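Local coordinates for protein putative phosphoribosyltransferase (Neisseria gonorrhoeae, PDB 5VOG) that binds the alarmone guanosine tetraphosphate (ppGpp) and may be a phosphoribosyltransferase of the type I fold, at residues Y17-I31 with F49-I61. Numbering follows the deposited sequence. Where two conformers were deposited one is given.
Sequences YDDIHRVIKALAEKI and FIPARMLRCFLEI. With G4P (guanosine-5',3'-tetraphosphate), chain D.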
loop_
_atom_site.group_PDB
_atom_site.type_symbol
_atom_site.label_atom_id
_atom_site.label_comp_id
_atom_site.label_asym_id
_atom_site.label_seq_id
_atom_site.Cartn_x
_atom_site.Cartn_y
_atom_site.Cartn_z
ATOM N N TYR A 17 0.058 -15.013 1.750
ATOM C CA TYR A 17 -0.446 -13.781 2.350
ATOM C C TYR A 17 -0.698 -13.965 3.839
ATOM O O TYR A 17 -0.341 -13.105 4.648
ATOM C CB TYR A 17 -1.739 -13.329 1.670
ATOM C CG TYR A 17 -1.579 -12.623 0.340
ATOM C CD1 TYR A 17 -1.044 -11.336 0.270
ATOM C CD2 TYR A 17 -2.012 -13.218 -0.843
ATOM C CE1 TYR A 17 -0.906 -10.682 -0.947
ATOM C CE2 TYR A 17 -1.883 -12.568 -2.064
ATOM C CZ TYR A 17 -1.332 -11.301 -2.112
ATOM O OH TYR A 17 -1.204 -10.649 -3.326
ATOM N N ASP A 18 -1.309 -15.092 4.220
ATOM C CA ASP A 18 -1.615 -15.330 5.628
ATOM C C ASP A 18 -0.348 -15.496 6.459
ATOM O O ASP A 18 -0.294 -15.028 7.604
ATOM C CB ASP A 18 -2.498 -16.564 5.781
ATOM C CG ASP A 18 -3.923 -16.343 5.286
ATOM O OD1 ASP A 18 -4.285 -15.193 4.964
ATOM O OD2 ASP A 18 -4.687 -17.329 5.219
ATOM N N ASP A 19 0.667 -16.184 5.917
ATOM C CA ASP A 19 1.959 -16.272 6.600
ATOM C C ASP A 19 2.452 -14.883 6.982
ATOM O O ASP A 19 2.916 -14.650 8.105
ATOM C CB ASP A 19 3.019 -16.936 5.711
ATOM C CG ASP A 19 2.820 -18.427 5.520
ATOM O OD1 ASP A 19 2.249 -19.112 6.401
ATOM O OD2 ASP A 19 3.294 -18.917 4.468
ATOM N N ILE A 20 2.369 -13.948 6.038
ATOM C CA ILE A 20 2.902 -12.612 6.263
ATOM C C ILE A 20 2.034 -11.849 7.252
ATOM O O ILE A 20 2.544 -11.167 8.149
ATOM C CB ILE A 20 3.035 -11.898 4.905
ATOM C CG1 ILE A 20 4.215 -12.536 4.150
ATOM C CG2 ILE A 20 3.168 -10.372 5.065
ATOM C CD1 ILE A 20 4.316 -12.125 2.693
ATOM N N HIS A 21 0.709 -11.981 7.127
ATOM C CA HIS A 21 -0.212 -11.376 8.087
ATOM C C HIS A 21 0.120 -11.793 9.519
ATOM O O HIS A 21 0.139 -10.949 10.427
ATOM C CB HIS A 21 -1.647 -11.768 7.715
ATOM C CG HIS A 21 -2.705 -11.100 8.539
ATOM N ND1 HIS A 21 -3.458 -10.044 8.069
ATOM C CD2 HIS A 21 -3.152 -11.352 9.792
ATOM C CE1 HIS A 21 -4.319 -9.672 9.000
ATOM N NE2 HIS A 21 -4.155 -10.451 10.056
ATOM N N ARG A 22 0.412 -13.082 9.737
ATOM C CA ARG A 22 0.739 -13.558 11.081
ATOM C C ARG A 22 2.036 -12.938 11.593
ATOM O O ARG A 22 2.151 -12.612 12.782
ATOM C CB ARG A 22 0.833 -15.085 11.088
ATOM C CG ARG A 22 -0.454 -15.800 10.699
ATOM C CD ARG A 22 -0.247 -17.305 10.564
ATOM N NE ARG A 22 -1.371 -17.947 9.881
ATOM C CZ ARG A 22 -2.468 -18.387 10.492
ATOM N NH1 ARG A 22 -2.597 -18.259 11.807
ATOM N NH2 ARG A 22 -3.439 -18.956 9.790
ATOM N N VAL A 23 3.031 -12.774 10.715
ATOM C CA VAL A 23 4.274 -12.123 11.124
ATOM C C VAL A 23 4.018 -10.662 11.477
ATOM O O VAL A 23 4.560 -10.142 12.457
ATOM C CB VAL A 23 5.346 -12.259 10.025
ATOM C CG1 VAL A 23 6.586 -11.428 10.370
ATOM C CG2 VAL A 23 5.738 -13.712 9.831
ATOM N N ILE A 24 3.190 -9.975 10.682
ATOM C CA ILE A 24 2.884 -8.571 10.954
ATOM C C ILE A 24 2.213 -8.411 12.319
ATOM O O ILE A 24 2.512 -7.470 13.064
ATOM C CB ILE A 24 2.018 -7.985 9.824
ATOM C CG1 ILE A 24 2.803 -7.903 8.509
ATOM C CG2 ILE A 24 1.481 -6.616 10.225
ATOM C CD1 ILE A 24 3.923 -6.848 8.517
ATOM N N LYS A 25 1.290 -9.316 12.668
ATOM C CA LYS A 25 0.685 -9.272 13.998
ATOM C C LYS A 25 1.750 -9.365 15.087
ATOM O O LYS A 25 1.727 -8.607 16.067
ATOM C CB LYS A 25 -0.330 -10.406 14.149
ATOM C CG LYS A 25 -1.055 -10.428 15.488
ATOM C CD LYS A 25 -2.148 -11.485 15.520
ATOM C CE LYS A 25 -2.939 -11.429 16.818
ATOM N NZ LYS A 25 -4.056 -12.423 16.832
ATOM N N ALA A 26 2.709 -10.276 14.919
ATOM C CA ALA A 26 3.779 -10.413 15.903
ATOM C C ALA A 26 4.690 -9.189 15.903
ATOM O O ALA A 26 5.190 -8.778 16.960
ATOM C CB ALA A 26 4.578 -11.679 15.615
ATOM N N LEU A 27 4.930 -8.607 14.727
ATOM C CA LEU A 27 5.739 -7.395 14.643
ATOM C C LEU A 27 5.078 -6.242 15.389
ATOM O O LEU A 27 5.745 -5.498 16.119
ATOM C CB LEU A 27 5.966 -7.032 13.173
ATOM C CG LEU A 27 6.691 -5.729 12.827
ATOM C CD1 LEU A 27 8.086 -5.682 13.458
ATOM C CD2 LEU A 27 6.786 -5.592 11.322
ATOM N N ALA A 28 3.763 -6.083 15.226
ATOM C CA ALA A 28 3.052 -5.047 15.971
ATOM C C ALA A 28 3.225 -5.227 17.472
ATOM O O ALA A 28 3.345 -4.244 18.211
ATOM C CB ALA A 28 1.570 -5.056 15.601
ATOM N N GLU A 29 3.236 -6.478 17.941
ATOM C CA GLU A 29 3.412 -6.726 19.369
ATOM C C GLU A 29 4.816 -6.352 19.825
ATOM O O GLU A 29 4.993 -5.805 20.921
ATOM C CB GLU A 29 3.109 -8.190 19.692
ATOM C CG GLU A 29 3.294 -8.567 21.161
ATOM C CD GLU A 29 2.201 -8.018 22.062
ATOM O OE1 GLU A 29 1.285 -7.332 21.558
ATOM O OE2 GLU A 29 2.254 -8.283 23.283
ATOM N N LYS A 30 5.829 -6.632 18.998
ATOM C CA LYS A 30 7.191 -6.210 19.332
ATOM C C LYS A 30 7.275 -4.696 19.470
ATOM O O LYS A 30 7.927 -4.177 20.388
ATOM C CB LYS A 30 8.177 -6.668 18.257
ATOM C CG LYS A 30 8.354 -8.160 18.086
ATOM C CD LYS A 30 9.435 -8.444 17.032
ATOM C CE LYS A 30 9.557 -9.935 16.743
ATOM N NZ LYS A 30 10.693 -10.262 15.829
ATOM N N ILE A 31 6.639 -3.974 18.547
ATOM C CA ILE A 31 6.647 -2.515 18.584
ATOM C C ILE A 31 5.955 -2.017 19.845
ATOM O O ILE A 31 6.489 -1.176 20.580
ATOM C CB ILE A 31 5.982 -1.959 17.310
ATOM C CG1 ILE A 31 6.831 -2.313 16.085
ATOM C CG2 ILE A 31 5.774 -0.450 17.429
ATOM C CD1 ILE A 31 6.089 -2.215 14.744
ATOM N N PHE A 49 3.965 -1.078 1.052
ATOM C CA PHE A 49 2.544 -0.745 1.105
ATOM C C PHE A 49 1.728 -1.848 1.776
ATOM O O PHE A 49 0.882 -1.573 2.632
ATOM C CB PHE A 49 2.013 -0.474 -0.307
ATOM C CG PHE A 49 2.398 0.877 -0.866
ATOM C CD1 PHE A 49 2.742 1.927 -0.035
ATOM C CD2 PHE A 49 2.434 1.092 -2.223
ATOM C CE1 PHE A 49 3.099 3.176 -0.569
ATOM C CE2 PHE A 49 2.781 2.334 -2.757
ATOM C CZ PHE A 49 3.093 3.375 -1.938
ATOM N N ILE A 50 1.931 -3.098 1.377
ATOM C CA ILE A 50 1.101 -4.163 1.941
ATOM C C ILE A 50 1.485 -4.403 3.401
ATOM O O ILE A 50 0.594 -4.432 4.257
ATOM C CB ILE A 50 1.160 -5.437 1.079
ATOM C CG1 ILE A 50 0.571 -5.131 -0.309
ATOM C CG2 ILE A 50 0.385 -6.557 1.757
ATOM C CD1 ILE A 50 0.529 -6.305 -1.258
ATOM N N PRO A 51 2.771 -4.538 3.757
ATOM C CA PRO A 51 3.115 -4.601 5.194
ATOM C C PRO A 51 2.553 -3.452 6.023
ATOM O O PRO A 51 2.077 -3.690 7.145
ATOM C CB PRO A 51 4.648 -4.591 5.172
ATOM C CG PRO A 51 4.990 -5.278 3.901
ATOM C CD PRO A 51 3.964 -4.733 2.912
ATOM N N ALA A 52 2.571 -2.217 5.497
ATOM C CA ALA A 52 2.064 -1.084 6.274
ATOM C C ALA A 52 0.559 -1.185 6.497
ATOM O O ALA A 52 0.075 -0.917 7.604
ATOM C CB ALA A 52 2.417 0.242 5.596
ATOM N N ARG A 53 -0.210 -1.549 5.464
ATOM C CA ARG A 53 -1.653 -1.630 5.671
ATOM C C ARG A 53 -2.018 -2.813 6.564
ATOM O O ARG A 53 -2.951 -2.707 7.374
ATOM C CB ARG A 53 -2.394 -1.696 4.333
ATOM C CG ARG A 53 -3.923 -1.769 4.488
ATOM C CD ARG A 53 -4.477 -0.577 5.270
ATOM N NE ARG A 53 -5.919 -0.649 5.526
ATOM C CZ ARG A 53 -6.479 -1.353 6.504
ATOM N NH1 ARG A 53 -5.730 -2.082 7.335
ATOM N NH2 ARG A 53 -7.800 -1.328 6.656
ATOM N N MET A 54 -1.272 -3.923 6.475
ATOM C CA MET A 54 -1.463 -4.995 7.449
ATOM C C MET A 54 -1.150 -4.507 8.858
ATOM O O MET A 54 -1.882 -4.804 9.811
ATOM C CB MET A 54 -0.586 -6.202 7.099
ATOM C CG MET A 54 -1.021 -6.968 5.851
ATOM S SD MET A 54 0.203 -8.268 5.559
ATOM C CE MET A 54 -0.622 -9.248 4.302
ATOM N N LEU A 55 -0.063 -3.745 9.008
ATOM C CA LEU A 55 0.292 -3.227 10.321
ATOM C C LEU A 55 -0.773 -2.277 10.862
ATOM O O LEU A 55 -0.963 -2.192 12.077
ATOM C CB LEU A 55 1.652 -2.545 10.233
ATOM C CG LEU A 55 2.407 -2.269 11.522
ATOM C CD1 LEU A 55 2.554 -3.523 12.394
ATOM C CD2 LEU A 55 3.767 -1.678 11.173
ATOM N N ARG A 56 -1.483 -1.559 9.978
ATOM C CA ARG A 56 -2.503 -0.629 10.458
ATOM C C ARG A 56 -3.624 -1.354 11.187
ATOM O O ARG A 56 -4.264 -0.775 12.072
ATOM C CB ARG A 56 -3.080 0.196 9.304
ATOM C CG ARG A 56 -3.653 1.524 9.752
ATOM C CD ARG A 56 -4.297 2.285 8.600
ATOM N NE ARG A 56 -5.674 1.855 8.381
ATOM C CZ ARG A 56 -6.502 2.395 7.490
ATOM N NH1 ARG A 56 -6.089 3.368 6.690
ATOM N NH2 ARG A 56 -7.744 1.943 7.386
ATOM N N CYS A 57 -3.871 -2.616 10.829
ATOM C CA CYS A 57 -4.867 -3.413 11.537
ATOM C C CYS A 57 -4.571 -3.458 13.027
ATOM O O CYS A 57 -5.490 -3.432 13.858
ATOM C CB CYS A 57 -4.888 -4.826 10.960
ATOM S SG CYS A 57 -6.096 -5.914 11.693
ATOM N N PHE A 58 -3.289 -3.506 13.381
ATOM C CA PHE A 58 -2.862 -3.685 14.756
ATOM C C PHE A 58 -2.383 -2.404 15.420
ATOM O O PHE A 58 -2.502 -2.284 16.639
ATOM C CB PHE A 58 -1.759 -4.744 14.804
ATOM C CG PHE A 58 -2.179 -6.050 14.197
ATOM C CD1 PHE A 58 -2.974 -6.933 14.913
ATOM C CD2 PHE A 58 -1.811 -6.384 12.902
ATOM C CE1 PHE A 58 -3.392 -8.126 14.348
ATOM C CE2 PHE A 58 -2.227 -7.572 12.331
ATOM C CZ PHE A 58 -3.012 -8.448 13.058
ATOM N N LEU A 59 -1.873 -1.435 14.660
ATOM C CA LEU A 59 -1.373 -0.198 15.255
ATOM C C LEU A 59 -2.347 0.968 15.161
ATOM O O LEU A 59 -2.266 1.889 15.981
ATOM C CB LEU A 59 -0.043 0.208 14.616
ATOM C CG LEU A 59 1.136 -0.748 14.803
ATOM C CD1 LEU A 59 2.387 -0.104 14.229
ATOM C CD2 LEU A 59 1.347 -1.111 16.275
ATOM N N GLU A 60 -3.244 0.962 14.175
ATOM C CA GLU A 60 -4.314 1.955 14.038
ATOM C C GLU A 60 -3.775 3.384 14.039
ATOM O O GLU A 60 -4.214 4.246 14.807
ATOM C CB GLU A 60 -5.377 1.767 15.120
ATOM C CG GLU A 60 -6.058 0.408 15.046
ATOM C CD GLU A 60 -7.404 0.388 15.734
ATOM O OE1 GLU A 60 -8.415 0.737 15.084
ATOM O OE2 GLU A 60 -7.452 0.027 16.925
ATOM N N ILE A 61 -2.815 3.631 13.151
ATOM C CA ILE A 61 -2.260 4.961 12.915
ATOM C C ILE A 61 -2.204 5.178 11.406
ATOM O O ILE A 61 -2.093 4.204 10.646
ATOM C CB ILE A 61 -0.876 5.126 13.574
ATOM C CG1 ILE A 61 0.097 4.040 13.098
ATOM C CG2 ILE A 61 -0.999 5.103 15.093
ATOM C CD1 ILE A 61 1.478 4.133 13.730
HETATM P PB G4P D . -15.819 5.574 -2.395
HETATM O O1B G4P D . -15.766 6.959 -2.805
HETATM O O2B G4P D . -17.143 4.844 -2.715
HETATM O O3B G4P D . -14.618 4.773 -2.992
HETATM O O3A G4P D . -15.559 5.434 -0.829
HETATM P PA G4P D . -16.314 6.075 0.414
HETATM O O1A G4P D . -16.002 7.514 0.549
HETATM O O2A G4P D . -17.785 5.757 0.329
HETATM O "O5'" G4P D . -15.700 5.181 1.606
HETATM C "C5'" G4P D . -15.613 5.654 2.965
HETATM C "C4'" G4P D . -15.009 4.558 3.803
HETATM O "O4'" G4P D . -15.946 3.477 3.952
HETATM C "C3'" G4P D . -13.733 3.940 3.221
HETATM O "O3'" G4P D . -12.667 4.096 4.182
HETATM C "C2'" G4P D . -14.059 2.460 3.002
HETATM O "O2'" G4P D . -12.973 1.581 3.291
HETATM C "C1'" G4P D . -15.227 2.264 3.966
HETATM N N9 G4P D . -16.136 1.205 3.523
HETATM C C8 G4P D . -17.222 1.344 2.701
HETATM N N7 G4P D . -17.839 0.209 2.467
HETATM C C5 G4P D . -17.109 -0.731 3.180
HETATM C C6 G4P D . -17.287 -2.142 3.338
HETATM O O6 G4P D . -18.170 -2.849 2.843
HETATM N N1 G4P D . -16.329 -2.699 4.162
HETATM C C2 G4P D . -15.312 -2.008 4.769
HETATM N N2 G4P D . -14.485 -2.708 5.551
HETATM N N3 G4P D . -15.134 -0.697 4.631
HETATM C C4 G4P D . -16.058 -0.127 3.834
HETATM P PC G4P D . -11.808 5.418 4.297
HETATM O O1C G4P D . -12.519 6.447 5.104
HETATM O O2C G4P D . -11.513 5.818 2.876
HETATM O O3C G4P D . -10.450 4.954 4.990
HETATM P PD G4P D . -9.243 4.009 4.550
HETATM O O1D G4P D . -9.357 3.850 3.070
HETATM O O2D G4P D . -7.961 4.762 4.975
HETATM O O3D G4P D . -9.412 2.742 5.347
#
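Phe58 lays one face of its ring over the backbone and aliphatic chain of Lys25. Lys25 CA makes a CH-pi contact 3.9 Å from the ring centroid of Phe58. Lys25 CG lies 3.5 Å from Phe58 CE1. The sulfur of Cys57 lies over the opposite face. Phe58 and His21 form an offset edge-to-face pair, planes at 67°, and Phe58 CZ comes 3.8 Å from His21 NE2. His21 ND1 is hydrogen-bonded to Tyr17 OH of the second subunit. Ile24 is a knob among Pro51, Met54, Leu55 and Phe58. Its CG2, anti to the backbone N, rests 3.5 Å from Leu55 N. In this type I phosphoribosyltransferase-like fold, helices 17-33 and 49-59 pack together against one side of the central sheet, and Leu55 and Ile31 both reach Leu102 of strand 101-105. The axes of 17-31 and 49-59 cross at -55°. Their closest approach is 8.9 Å. Small Ala28 permits this, its CB 3.4 Å from Phe58 CB. At the other end, Met54 runs out extended across Ile20, with Met54 SD 3.7 Å from Ile20 CG2. Arg56 points away from this interface. Its NH1 and NH2 grip O2D and O3D of a bound ppGpp in two nearly straight hydrogen bonds, while Arg53 NE lies over one face of the Arg56 guanidinium, toward its rim.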